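Local coordinates for Serine/threonine-protein kinase PknE (Mycobacterium tuberculosis, PDB 2H34) that transfers phosphate from ATP to serine and threonine residues of proteins, and probably aids survival of the bacterium in its host by suppressing apoptosis of infected macrophages, at residues V42-V50 with F172-I180; I61-S72 with Q108-I116. One frame throughout, in Å; residues are numbered along the deposited sequence.

Interaction 1 of 2, residues V42-V50 with F172-I180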
ATOM      1  N   VAL A  42     -12.694 -11.662  -5.134  1.00 93.55           N
ATOM      2  CA  VAL A  42     -12.205 -10.790  -4.076  1.00 94.05           C
ATOM      3  C   VAL A  42     -10.903 -10.179  -4.549  1.00 94.48           C
ATOM      4  O   VAL A  42     -10.032 -10.886  -5.053  1.00 94.54           O
ATOM      5  CB  VAL A  42     -11.984 -11.538  -2.739  1.00 94.00           C
ATOM      6  CG1 VAL A  42     -13.307 -11.751  -2.003  1.00 94.02           C
ATOM      7  CG2 VAL A  42     -11.268 -12.859  -2.967  1.00 94.04           C
ATOM      8  N   GLY A  43     -10.781  -8.865  -4.383  1.00 95.08           N
ATOM      9  CA  GLY A  43      -9.662  -8.108  -4.938  1.00 95.73           C
ATOM     10  C   GLY A  43     -10.037  -7.464  -6.262  1.00 96.25           C
ATOM     11  O   GLY A  43     -10.676  -8.095  -7.112  1.00 96.23           O
ATOM     12  N   ARG A  44      -9.641  -6.205  -6.428  1.00 96.85           N
ATOM     13  CA  ARG A  44      -9.950  -5.431  -7.630  1.00 97.48           C
ATOM     14  C   ARG A  44      -8.748  -4.565  -8.013  1.00 97.91           C
ATOM     15  O   ARG A  44      -8.672  -3.385  -7.658  1.00 97.90           O
ATOM     16  CB  ARG A  44     -11.206  -4.578  -7.404  1.00 97.46           C
ATOM     17  CG  ARG A  44     -11.757  -3.882  -8.643  1.00 97.30           C
ATOM     18  CD  ARG A  44     -12.578  -4.820  -9.515  1.00 96.75           C
ATOM     19  NE  ARG A  44     -13.359  -4.088 -10.512  1.00 95.97           N
ATOM     20  CZ  ARG A  44     -12.870  -3.608 -11.653  1.00 95.69           C
ATOM     21  NH1 ARG A  44     -11.589  -3.768 -11.962  1.00 95.68           N
ATOM     22  NH2 ARG A  44     -13.666  -2.959 -12.492  1.00 95.68           N
ATOM     23  N   GLY A  45      -7.809  -5.169  -8.737  1.00 98.50           N
ATOM     24  CA  GLY A  45      -6.536  -4.531  -9.065  1.00 99.22           C
ATOM     25  C   GLY A  45      -6.654  -3.423 -10.087  1.00 99.73           C
ATOM     26  O   GLY A  45      -7.749  -3.132 -10.582  1.00 99.84           O
ATOM     27  N   GLY A  46      -5.516  -2.808 -10.402  1.00100.15           N
ATOM     28  CA  GLY A  46      -5.469  -1.696 -11.346  1.00100.88           C
ATOM     29  C   GLY A  46      -5.966  -2.073 -12.730  1.00101.37           C
ATOM     30  O   GLY A  46      -6.954  -1.517 -13.217  1.00101.15           O
HETATM   31  N   MSE A  47      -5.282  -3.036 -13.348  1.00101.93           N
HETATM   32  CA  MSE A  47      -5.565  -3.459 -14.724  1.00102.48           C
HETATM   33  C   MSE A  47      -6.354  -4.773 -14.780  1.00101.75           C
HETATM   34  O   MSE A  47      -7.024  -5.066 -15.781  1.00101.67           O
HETATM   35  CB  MSE A  47      -4.255  -3.593 -15.511  1.00103.19           C
HETATM   36  CG  MSE A  47      -3.559  -2.262 -15.818  1.00106.39           C
HETATM   37 SE   MSE A  47      -1.584  -2.352 -15.750  1.00114.99          SE
HETATM   38  CE  MSE A  47      -1.175  -0.611 -16.654  1.00112.16           C
ATOM     39  N   GLY A  48      -6.269  -5.552 -13.702  1.00100.95           N
ATOM     40  CA  GLY A  48      -6.931  -6.851 -13.630  1.00 99.84           C
ATOM     41  C   GLY A  48      -7.826  -7.032 -12.420  1.00 99.04           C
ATOM     42  O   GLY A  48      -7.821  -6.219 -11.496  1.00 99.10           O
ATOM     43  N   ASP A  49      -8.603  -8.109 -12.435  1.00 98.13           N
ATOM     44  CA  ASP A  49      -9.488  -8.436 -11.331  1.00 97.30           C
ATOM     45  C   ASP A  49      -9.054  -9.769 -10.744  1.00 96.71           C
ATOM     46  O   ASP A  49      -8.897 -10.754 -11.468  1.00 96.70           O
ATOM     47  CB  ASP A  49     -10.940  -8.507 -11.811  1.00 97.40           C
ATOM     48  CG  ASP A  49     -11.272  -7.434 -12.844  1.00 97.58           C
ATOM     49  OD1 ASP A  49     -10.804  -6.282 -12.688  1.00 98.07           O
ATOM     50  OD2 ASP A  49     -12.002  -7.743 -13.815  1.00 96.75           O
ATOM     51  N   VAL A  50      -8.844  -9.791  -9.433  1.00 95.89           N
ATOM     52  CA  VAL A  50      -8.348 -10.984  -8.751  1.00 95.05           C
ATOM     53  C   VAL A  50      -9.491 -11.921  -8.360  1.00 94.55           C
ATOM     54  O   VAL A  50     -10.539 -11.481  -7.880  1.00 94.57           O
ATOM     55  CB  VAL A  50      -7.508 -10.620  -7.492  1.00 95.09           C
ATOM     56  CG1 VAL A  50      -7.046 -11.868  -6.755  1.00 94.75           C
ATOM     57  CG2 VAL A  50      -6.315  -9.754  -7.869  1.00 94.94           C
ATOM     58  N   PHE A 172       0.646  -9.362  11.037  1.00 64.30           N
ATOM     59  CA  PHE A 172       1.574  -9.457   9.937  1.00 63.00           C
ATOM     60  C   PHE A 172       0.956  -8.791   8.728  1.00 63.16           C
ATOM     61  O   PHE A 172      -0.129  -9.168   8.299  1.00 63.60           O
ATOM     62  CB  PHE A 172       1.897 -10.898   9.622  1.00 61.85           C
ATOM     63  CG  PHE A 172       3.089 -11.051   8.766  1.00 60.28           C
ATOM     64  CD1 PHE A 172       4.314 -11.322   9.322  1.00 58.48           C
ATOM     65  CD2 PHE A 172       2.998 -10.892   7.395  1.00 60.66           C
ATOM     66  CE1 PHE A 172       5.431 -11.453   8.538  1.00 58.81           C
ATOM     67  CE2 PHE A 172       4.115 -11.008   6.600  1.00 60.32           C
ATOM     68  CZ  PHE A 172       5.336 -11.294   7.179  1.00 60.50           C
ATOM     69  N   ALA A 173       1.650  -7.809   8.170  1.00 63.05           N
ATOM     70  CA  ALA A 173       1.071  -7.003   7.112  1.00 63.40           C
ATOM     71  C   ALA A 173       1.784  -7.137   5.782  1.00 63.52           C
ATOM     72  O   ALA A 173       3.000  -7.084   5.721  1.00 63.39           O
ATOM     73  CB  ALA A 173       1.017  -5.549   7.532  1.00 63.57           C
ATOM     74  N   TYR A 174       0.999  -7.285   4.720  1.00 64.26           N
ATOM     75  CA  TYR A 174       1.505  -7.291   3.360  1.00 64.93           C
ATOM     76  C   TYR A 174       1.060  -6.065   2.604  1.00 66.25           C
ATOM     77  O   TYR A 174      -0.071  -5.608   2.752  1.00 66.30           O
ATOM     78  CB  TYR A 174       0.943  -8.468   2.595  1.00 64.64           C
ATOM     79  CG  TYR A 174       1.412  -9.793   3.058  1.00 63.00           C
ATOM     80  CD1 TYR A 174       2.593 -10.318   2.584  1.00 62.65           C
ATOM     81  CD2 TYR A 174       0.654 -10.543   3.954  1.00 62.33           C
ATOM     82  CE1 TYR A 174       3.027 -11.562   3.009  1.00 63.87           C
ATOM     83  CE2 TYR A 174       1.073 -11.780   4.372  1.00 61.70           C
ATOM     84  CZ  TYR A 174       2.257 -12.278   3.893  1.00 62.18           C
ATOM     85  OH  TYR A 174       2.702 -13.490   4.304  1.00 65.90           O
ATOM     86  N   LEU A 175       1.940  -5.566   1.750  1.00 67.87           N
ATOM     87  CA  LEU A 175       1.558  -4.558   0.777  1.00 69.52           C
ATOM     88  C   LEU A 175       1.000  -5.279  -0.444  1.00 70.86           C
ATOM     89  O   LEU A 175       1.721  -6.044  -1.092  1.00 70.50           O
ATOM     90  CB  LEU A 175       2.766  -3.690   0.388  1.00 68.87           C
ATOM     91  CG  LEU A 175       2.509  -2.678  -0.729  1.00 68.36           C
ATOM     92  CD1 LEU A 175       1.784  -1.442  -0.197  1.00 67.20           C
ATOM     93  CD2 LEU A 175       3.795  -2.287  -1.435  1.00 67.72           C
ATOM     94  N   VAL A 176      -0.283  -5.051  -0.735  1.00 73.10           N
ATOM     95  CA  VAL A 176      -0.931  -5.609  -1.938  1.00 75.78           C
ATOM     96  C   VAL A 176      -1.325  -4.512  -2.929  1.00 77.80           C
ATOM     97  O   VAL A 176      -1.634  -3.393  -2.528  1.00 78.29           O
ATOM     98  CB  VAL A 176      -2.181  -6.463  -1.604  1.00 75.46           C
ATOM     99  CG1 VAL A 176      -1.781  -7.779  -1.004  1.00 75.37           C
ATOM    100  CG2 VAL A 176      -3.112  -5.730  -0.658  1.00 76.03           C
ATOM    101  N   ASP A 177      -1.335  -4.833  -4.218  1.00 80.43           N
ATOM    102  CA  ASP A 177      -1.635  -3.818  -5.234  1.00 83.13           C
ATOM    103  C   ASP A 177      -3.118  -3.673  -5.641  1.00 84.44           C
ATOM    104  O   ASP A 177      -3.404  -3.253  -6.765  1.00 84.57           O
ATOM    105  CB  ASP A 177      -0.745  -4.012  -6.475  1.00 83.46           C
ATOM    106  CG  ASP A 177      -1.122  -5.251  -7.301  1.00 85.38           C
ATOM    107  OD1 ASP A 177      -2.285  -5.720  -7.224  1.00 86.85           O
ATOM    108  OD2 ASP A 177      -0.246  -5.754  -8.051  1.00 87.21           O
ATOM    109  N   PHE A 178      -4.054  -4.006  -4.744  1.00 86.24           N
ATOM    110  CA  PHE A 178      -5.495  -3.981  -5.091  1.00 87.81           C
ATOM    111  C   PHE A 178      -6.453  -3.548  -3.959  1.00 88.72           C
ATOM    112  O   PHE A 178      -6.005  -3.009  -2.947  1.00 89.16           O
ATOM    113  CB  PHE A 178      -5.942  -5.301  -5.751  1.00 87.71           C
ATOM    114  CG  PHE A 178      -5.402  -6.544  -5.095  1.00 88.51           C
ATOM    115  CD1 PHE A 178      -6.184  -7.271  -4.199  1.00 89.61           C
ATOM    116  CD2 PHE A 178      -4.130  -7.024  -5.407  1.00 89.16           C
ATOM    117  CE1 PHE A 178      -5.696  -8.451  -3.606  1.00 88.81           C
ATOM    118  CE2 PHE A 178      -3.632  -8.196  -4.812  1.00 88.79           C
ATOM    119  CZ  PHE A 178      -4.420  -8.908  -3.914  1.00 88.21           C
ATOM    120  N   GLY A 179      -7.763  -3.748  -4.159  1.00 89.59           N
ATOM    121  CA  GLY A 179      -8.804  -3.376  -3.181  1.00 90.52           C
ATOM    122  C   GLY A 179      -9.576  -4.585  -2.665  1.00 91.30           C
ATOM    123  O   GLY A 179      -8.980  -5.490  -2.084  1.00 91.60           O
ATOM    124  N   ILE A 180     -10.905  -4.580  -2.839  1.00 92.02           N
ATOM    125  CA  ILE A 180     -11.748  -5.798  -2.749  1.00 92.38           C
ATOM    126  C   ILE A 180     -12.782  -5.798  -3.883  1.00 92.48           C
ATOM    127  O   ILE A 180     -13.210  -6.861  -4.357  1.00 92.71           O
ATOM    128  CB  ILE A 180     -12.491  -5.975  -1.377  1.00 92.44           C
ATOM    129  CG1 ILE A 180     -11.503  -6.222  -0.231  1.00 92.49           C
ATOM    130  CG2 ILE A 180     -13.471  -7.155  -1.437  1.00 92.41           C
ATOM    131  CD1 ILE A 180     -12.164  -6.567   1.104  1.00 92.36           C
TER

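Interaction 2 of 2, residues I61-S72 with Q108-I116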
ATOM      1  N   ILE A  61      -4.532 -23.672  -3.018  1.00 86.72           N
ATOM      2  CA  ILE A  61      -5.399 -22.545  -3.337  1.00 87.03           C
ATOM      3  C   ILE A  61      -4.578 -21.277  -3.418  1.00 86.96           C
ATOM      4  O   ILE A  61      -3.887 -20.909  -2.463  1.00 87.40           O
ATOM      5  CB  ILE A  61      -6.536 -22.334  -2.307  1.00 87.27           C
ATOM      6  CG1 ILE A  61      -7.107 -23.674  -1.815  1.00 87.78           C
ATOM      7  CG2 ILE A  61      -7.632 -21.448  -2.918  1.00 87.28           C
ATOM      8  CD1 ILE A  61      -7.730 -23.614  -0.413  1.00 88.00           C
ATOM      9  N   VAL A  62      -4.669 -20.602  -4.558  1.00 86.73           N
ATOM     10  CA  VAL A  62      -3.856 -19.423  -4.813  1.00 86.69           C
ATOM     11  C   VAL A  62      -4.719 -18.225  -5.185  1.00 86.81           C
ATOM     12  O   VAL A  62      -5.893 -18.376  -5.518  1.00 86.69           O
ATOM     13  CB  VAL A  62      -2.787 -19.691  -5.916  1.00 86.59           C
ATOM     14  CG1 VAL A  62      -1.825 -20.783  -5.475  1.00 86.50           C
ATOM     15  CG2 VAL A  62      -3.440 -20.071  -7.235  1.00 86.39           C
ATOM     16  N   ALA A  63      -4.135 -17.033  -5.104  1.00 87.17           N
ATOM     17  CA  ALA A  63      -4.778 -15.832  -5.616  1.00 87.54           C
ATOM     18  C   ALA A  63      -4.358 -15.651  -7.068  1.00 87.75           C
ATOM     19  O   ALA A  63      -3.180 -15.769  -7.397  1.00 87.91           O
ATOM     20  CB  ALA A  63      -4.389 -14.623  -4.784  1.00 87.57           C
ATOM     21  N   LEU A  64      -5.325 -15.395  -7.940  1.00 88.09           N
ATOM     22  CA  LEU A  64      -5.026 -15.250  -9.353  1.00 88.46           C
ATOM     23  C   LEU A  64      -5.617 -13.974  -9.924  1.00 88.73           C
ATOM     24  O   LEU A  64      -6.831 -13.773  -9.892  1.00 88.67           O
ATOM     25  CB  LEU A  64      -5.511 -16.472 -10.132  1.00 88.44           C
ATOM     26  CG  LEU A  64      -5.350 -16.450 -11.658  1.00 88.85           C
ATOM     27  CD1 LEU A  64      -3.893 -16.329 -12.079  1.00 89.20           C
ATOM     28  CD2 LEU A  64      -5.976 -17.690 -12.278  1.00 89.11           C
ATOM     29  N   LYS A  65      -4.741 -13.119 -10.440  1.00 89.21           N
ATOM     30  CA  LYS A  65      -5.159 -11.888 -11.085  1.00 89.88           C
ATOM     31  C   LYS A  65      -5.296 -12.127 -12.574  1.00 90.46           C
ATOM     32  O   LYS A  65      -4.376 -12.642 -13.209  1.00 90.51           O
ATOM     33  CB  LYS A  65      -4.144 -10.774 -10.829  1.00 89.81           C
ATOM     34  CG  LYS A  65      -4.449  -9.475 -11.571  1.00 89.82           C
ATOM     35  CD  LYS A  65      -3.322  -8.461 -11.448  1.00 89.58           C
ATOM     36  CE  LYS A  65      -3.442  -7.648 -10.172  1.00 89.80           C
ATOM     37  NZ  LYS A  65      -2.167  -6.944  -9.870  1.00 90.39           N
ATOM     38  N   LEU A  66      -6.453 -11.753 -13.122  1.00 91.34           N
ATOM     39  CA  LEU A  66      -6.717 -11.851 -14.560  1.00 92.06           C
ATOM     40  C   LEU A  66      -6.971 -10.480 -15.153  1.00 92.68           C
ATOM     41  O   LEU A  66      -7.922  -9.797 -14.768  1.00 92.70           O
ATOM     42  CB  LEU A  66      -7.929 -12.737 -14.829  1.00 91.91           C
ATOM     43  CG  LEU A  66      -7.793 -14.228 -14.538  1.00 92.10           C
ATOM     44  CD1 LEU A  66      -9.161 -14.884 -14.617  1.00 92.22           C
ATOM     45  CD2 LEU A  66      -6.818 -14.878 -15.507  1.00 92.37           C
HETATM   46  N   MSE A  67      -6.123 -10.085 -16.100  1.00 93.54           N
HETATM   47  CA  MSE A  67      -6.238  -8.769 -16.729  1.00 94.59           C
HETATM   48  C   MSE A  67      -7.451  -8.773 -17.679  1.00 94.52           C
HETATM   49  O   MSE A  67      -7.350  -9.483 -18.748  1.00 94.60           O
HETATM   50  CB  MSE A  67      -4.961  -8.417 -17.490  1.00 95.04           C
HETATM   51  CG  MSE A  67      -3.679  -9.062 -16.941  1.00 97.78           C
HETATM   52 SE   MSE A  67      -3.056  -8.422 -15.186  1.00104.58          SE
HETATM   53  CE  MSE A  67      -1.123  -8.877 -15.337  1.00102.22           C
ATOM     54  N   SER A  68      -8.580  -8.961 -17.104  1.00 95.51           N
ATOM     55  CA  SER A  68      -9.858  -9.348 -17.754  1.00 95.63           C
ATOM     56  C   SER A  68     -10.187  -8.725 -19.116  1.00 95.63           C
ATOM     57  O   SER A  68      -9.610  -7.718 -19.537  1.00 95.63           O
ATOM     58  CB  SER A  68     -11.011  -9.038 -16.821  1.00 95.61           C
ATOM     59  OG  SER A  68     -12.208  -9.659 -17.264  1.00 95.79           O
ATOM     60  N   GLU A  69     -10.876  -9.296 -19.673  1.00 98.14           N
ATOM     61  CA  GLU A  69     -11.559  -8.968 -20.946  1.00 98.29           C
ATOM     62  C   GLU A  69     -10.585  -8.655 -22.094  1.00 98.25           C
ATOM     63  O   GLU A  69     -10.960  -8.055 -23.141  1.00 98.26           O
ATOM     64  CB  GLU A  69     -12.533  -7.802 -20.703  1.00 98.30           C
ATOM     65  CG  GLU A  69     -13.256  -7.239 -21.933  1.00 98.42           C
ATOM     66  CD  GLU A  69     -13.950  -8.286 -22.796  1.00 98.73           C
ATOM     67  OE1 GLU A  69     -14.698  -9.121 -22.243  1.00 99.09           O
ATOM     68  OE2 GLU A  69     -13.757  -8.261 -24.032  1.00 98.75           O
ATOM     69  N   THR A  70      -9.328  -9.085 -21.899  1.00 98.07           N
ATOM     70  CA  THR A  70      -8.280  -8.912 -22.927  1.00 97.88           C
ATOM     71  C   THR A  70      -8.209  -7.450 -23.391  1.00 97.69           C
ATOM     72  O   THR A  70      -8.412  -7.151 -24.573  1.00 97.48           O
ATOM     73  CB  THR A  70      -8.510  -9.889 -24.127  1.00 97.89           C
ATOM     74  OG1 THR A  70      -8.775 -11.203 -23.624  1.00 98.02           O
ATOM     75  CG2 THR A  70      -7.282  -9.924 -25.038  1.00 97.79           C
ATOM     76  N   LEU A  71      -7.932  -6.559 -22.436  1.00 97.40           N
ATOM     77  CA  LEU A  71      -7.746  -5.138 -22.731  1.00 97.05           C
ATOM     78  C   LEU A  71      -6.374  -4.910 -23.358  1.00 96.89           C
ATOM     79  O   LEU A  71      -6.194  -4.006 -24.183  1.00 96.88           O
ATOM     80  CB  LEU A  71      -7.930  -4.273 -21.474  1.00 96.95           C
ATOM     81  CG  LEU A  71      -6.788  -4.102 -20.464  1.00 96.60           C
ATOM     82  CD1 LEU A  71      -6.874  -2.736 -19.800  1.00 96.04           C
ATOM     83  CD2 LEU A  71      -6.795  -5.222 -19.422  1.00 96.69           C
ATOM     84  N   SER A  72      -5.417  -5.755 -22.974  1.00 96.48           N
ATOM     85  CA  SER A  72      -4.062  -5.684 -23.500  1.00 96.11           C
ATOM     86  C   SER A  72      -3.868  -6.542 -24.749  1.00 95.80           C
ATOM     87  O   SER A  72      -2.876  -7.266 -24.868  1.00 95.72           O
ATOM     88  CB  SER A  72      -3.059  -6.094 -22.432  1.00 96.12           C
ATOM     89  OG  SER A  72      -2.975  -7.504 -22.356  1.00 96.34           O
ATOM     90  N   GLN A 108      -5.449 -14.718 -22.442  1.00 73.50           N
ATOM     91  CA  GLN A 108      -5.498 -14.001 -21.157  1.00 73.64           C
ATOM     92  C   GLN A 108      -4.163 -14.037 -20.418  1.00 73.70           C
ATOM     93  O   GLN A 108      -3.569 -15.105 -20.231  1.00 73.77           O
ATOM     94  CB  GLN A 108      -6.604 -14.570 -20.252  1.00 73.68           C
ATOM     95  CG  GLN A 108      -7.279 -13.544 -19.332  1.00 73.91           C
ATOM     96  CD  GLN A 108      -8.640 -13.078 -19.855  1.00 74.83           C
ATOM     97  OE1 GLN A 108      -9.572 -13.874 -20.000  1.00 74.67           O
ATOM     98  NE2 GLN A 108      -8.758 -11.778 -20.129  1.00 75.25           N
ATOM     99  N   LEU A 109      -3.700 -12.860 -20.005  1.00 73.71           N
ATOM    100  CA  LEU A 109      -2.483 -12.744 -19.205  1.00 73.62           C
ATOM    101  C   LEU A 109      -2.800 -12.865 -17.722  1.00 73.56           C
ATOM    102  O   LEU A 109      -3.697 -12.200 -17.206  1.00 73.55           O
ATOM    103  CB  LEU A 109      -1.736 -11.439 -19.503  1.00 73.61           C
ATOM    104  CG  LEU A 109      -1.150 -11.269 -20.914  1.00 73.66           C
ATOM    105  CD1 LEU A 109      -0.128 -10.134 -20.963  1.00 73.72           C
ATOM    106  CD2 LEU A 109      -0.515 -12.559 -21.419  1.00 73.72           C
ATOM    107  N   TYR A 110      -2.056 -13.725 -17.045  1.00 73.56           N
ATOM    108  CA  TYR A 110      -2.347 -14.053 -15.667  1.00 73.46           C
ATOM    109  C   TYR A 110      -1.137 -13.822 -14.759  1.00 73.43           C
ATOM    110  O   TYR A 110       0.012 -13.829 -15.217  1.00 73.21           O
ATOM    111  CB  TYR A 110      -2.836 -15.503 -15.582  1.00 73.49           C
ATOM    112  CG  TYR A 110      -1.752 -16.556 -15.738  1.00 74.16           C
ATOM    113  CD1 TYR A 110      -1.250 -16.899 -16.995  1.00 74.25           C
ATOM    114  CD2 TYR A 110      -1.239 -17.221 -14.622  1.00 74.93           C
ATOM    115  CE1 TYR A 110      -0.255 -17.870 -17.130  1.00 75.04           C
ATOM    116  CE2 TYR A 110      -0.247 -18.189 -14.746  1.00 75.20           C
ATOM    117  CZ  TYR A 110       0.237 -18.511 -15.997  1.00 75.70           C
ATOM    118  OH  TYR A 110       1.217 -19.472 -16.104  1.00 76.49           O
ATOM    119  N   VAL A 111      -1.418 -13.586 -13.476  1.00 73.43           N
ATOM    120  CA  VAL A 111      -0.407 -13.612 -12.419  1.00 73.21           C
ATOM    121  C   VAL A 111      -0.915 -14.459 -11.253  1.00 73.31           C
ATOM    122  O   VAL A 111      -1.951 -14.168 -10.658  1.00 73.22           O
ATOM    123  CB  VAL A 111      -0.018 -12.199 -11.932  1.00 73.12           C
ATOM    124  CG1 VAL A 111       0.960 -12.292 -10.777  1.00 72.99           C
ATOM    125  CG2 VAL A 111       0.596 -11.385 -13.065  1.00 73.20           C
ATOM    126  N   ASP A 112      -0.180 -15.522 -10.954  1.00 73.71           N
ATOM    127  CA  ASP A 112      -0.537 -16.449  -9.896  1.00 74.17           C
ATOM    128  C   ASP A 112       0.283 -16.123  -8.666  1.00 74.64           C
ATOM    129  O   ASP A 112       1.508 -16.105  -8.714  1.00 74.75           O
ATOM    130  CB  ASP A 112      -0.262 -17.881 -10.359  1.00 74.17           C
ATOM    131  CG  ASP A 112      -0.202 -18.878  -9.216  1.00 74.41           C
ATOM    132  OD1 ASP A 112      -0.248 -18.474  -8.036  1.00 74.48           O
ATOM    133  OD2 ASP A 112      -0.098 -20.086  -9.504  1.00 74.82           O
HETATM  134  N   MSE A 113      -0.397 -15.886  -7.552  1.00 75.25           N
HETATM  135  CA  MSE A 113       0.284 -15.500  -6.321  1.00 76.06           C
HETATM  136  C   MSE A 113      -0.259 -16.218  -5.098  1.00 75.53           C
HETATM  137  O   MSE A 113      -1.368 -16.757  -5.122  1.00 75.63           O
HETATM  138  CB  MSE A 113       0.190 -13.993  -6.119  1.00 76.66           C
HETATM  139  CG  MSE A 113      -1.099 -13.417  -6.631  1.00 80.75           C
HETATM  140 SE   MSE A 113      -1.256 -11.504  -6.428  1.00 91.30          SE
HETATM  141  CE  MSE A 113      -0.423 -10.861  -8.117  1.00 88.13           C
ATOM    142  N   ARG A 114       0.551 -16.214  -4.041  1.00 75.14           N
ATOM    143  CA  ARG A 114       0.202 -16.728  -2.715  1.00 74.52           C
ATOM    144  C   ARG A 114      -1.072 -16.066  -2.174  1.00 74.20           C
ATOM    145  O   ARG A 114      -1.250 -14.846  -2.274  1.00 74.05           O
ATOM    146  CB  ARG A 114       1.397 -16.491  -1.778  1.00 74.63           C
ATOM    147  CG  ARG A 114       1.316 -17.071  -0.368  1.00 74.56           C
ATOM    148  CD  ARG A 114       2.577 -17.883  -0.084  1.00 74.56           C
ATOM    149  NE  ARG A 114       3.140 -17.671   1.248  1.00 74.52           N
ATOM    150  CZ  ARG A 114       4.212 -18.312   1.713  1.00 75.79           C
ATOM    151  NH1 ARG A 114       4.827 -19.206   0.957  1.00 77.20           N
ATOM    152  NH2 ARG A 114       4.678 -18.063   2.932  1.00 76.24           N
ATOM    153  N   LEU A 115      -1.967 -16.882  -1.625  1.00 73.63           N
ATOM    154  CA  LEU A 115      -3.217 -16.374  -1.076  1.00 73.15           C
ATOM    155  C   LEU A 115      -3.062 -15.987   0.382  1.00 72.71           C
ATOM    156  O   LEU A 115      -2.609 -16.790   1.196  1.00 72.61           O
ATOM    157  CB  LEU A 115      -4.325 -17.418  -1.191  1.00 73.29           C
ATOM    158  CG  LEU A 115      -5.555 -17.076  -0.341  1.00 73.63           C
ATOM    159  CD1 LEU A 115      -6.627 -16.380  -1.178  1.00 72.81           C
ATOM    160  CD2 LEU A 115      -6.096 -18.316   0.364  1.00 74.08           C
ATOM    161  N   ILE A 116      -3.481 -14.775   0.719  1.00 72.15           N
ATOM    162  CA  ILE A 116      -3.358 -14.323   2.085  1.00 71.62           C
ATOM    163  C   ILE A 116      -4.696 -14.021   2.717  1.00 71.29           C
ATOM    164  O   ILE A 116      -5.590 -13.508   2.062  1.00 71.08           O
ATOM    165  CB  ILE A 116      -2.439 -13.110   2.182  1.00 71.73           C
ATOM    166  CG1 ILE A 116      -1.013 -13.503   1.782  1.00 72.17           C
ATOM    167  CG2 ILE A 116      -2.457 -12.535   3.590  1.00 71.33           C
ATOM    168  CD1 ILE A 116      -0.468 -14.728   2.526  1.00 72.61           C
TER

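Interaction 1 of 2, residues V42-V50 with F172-I180
The ring of Phe178 lies against Val50 and the backbone of Gly43 and Arg44. Over the centre of one face sits Val50 CG2, 4.2 Å from the centroid of the Phe178 ring and 5° off the ring normal, a CH-pi contact. Val176 CB covers the opposite face, offset toward the rim. Asp177 CG lies at the edge, in the plane of the ring. Gly43 CA approaches obliquely, 3.7 Å from Phe178 CD1. The ring owes this place to its first torsion, which sets CG between the backbone N and the carbonyl carbon (chi1 43°). Phe178 CB packs at 3.5 Å on Gly45 CA.

Residues 42-50 are the glycine-rich loop of the protein kinase fold, predicted to bind ATP, with its two strands joined by a turn. Residues 177-179 are the DFG motif that opens the activation segment. The enzyme is without nucleotide here, and the DFG phenylalanine packs against the loop. Gly43 has backbone angles that favour glycine.

One hydrogen bond joins the segments, from Gly43 N to Ile180 O at 3.1 Å. It is bent, with an N-H...O angle of 136°, and the donor stands above the carbonyl plane. Beside it, Arg44 CB rests 4.0 Å from Ile180 C. The Arg44 chain then bends at chi2 and leads away from residues 172-180. Its NH1 forms a salt bridge of 2.7 Å with Asp49 OD1, which ties the two arms of the loop together by their side chains. The carboxylate of Asp177 has its partner in Lys65, the predicted ATP-binding lysine. Further back along 172-180, Leu175 packs on helix 133-152.

Interaction 2 of 2, residues I61-S72 with Q108-I116
Ala63 and Met113 form a hydrogen-bonded antiparallel pair, as do Lys65 and Val111. In the first pair Met113 N reaches Ala63 O at 2.8 Å. In the second, Lys65 N reaches Val111 O at 3.0 Å. A weak bond from Met67 N to Leu109 O extends the ladder. Beyond it, Gln108 bends at chi2 and gives NE2 to Met67 O at 3.0 Å, at the inverse gamma turn centred on Met67.

Apolar contacts line both faces. Leu64 CD1 meets Tyr110 CB at 3.8 Å and lies at the edge of the tyrosine ring. Leu66 CD2 packs on the same CB. On the other face, Ala63 CB touches Met113 CG. Past the end of the strand, selenomethionine Met67 reaches Val111 CG2 with CE at 3.8 Å.

The Val62 side chain crosses the Asp112 carboxylate at about a right angle, with Val62 CB 3.5 Å from Asp112 OD1. His100 and Tyr36 take the hydrogen bonds of that carboxylate.

The pair makes up the third and fourth strands across the five-stranded sheet of the kinase N-terminal lobe. Strand 49-55 flanks 60-66, strand 99-105 flanks 108-114, and Met67 and Leu109 pack on Met81 of helix 75-88.

How the interactions relate
Interaction 1 and interaction 2 have centres 11 Å apart and meet around the predicted ATP site. Their main bridge is a salt bridge of 2.9 Å between Asp177 OD2 and Lys65 NZ. It joins the DFG aspartate of interaction 1 to the lysine on strand 60-66 of interaction 2. The Asp177 side chain is about 9 Å from that of Asp159, the predicted proton acceptor. The sheet gives a second link, because strands 49-55 and 60-66 are neighbours. Asp49 N lies 3.0 Å from Leu66 O, a probable hydrogen bond, and Asp49 OD2 packs on Ser68 CB at 3.4 Å.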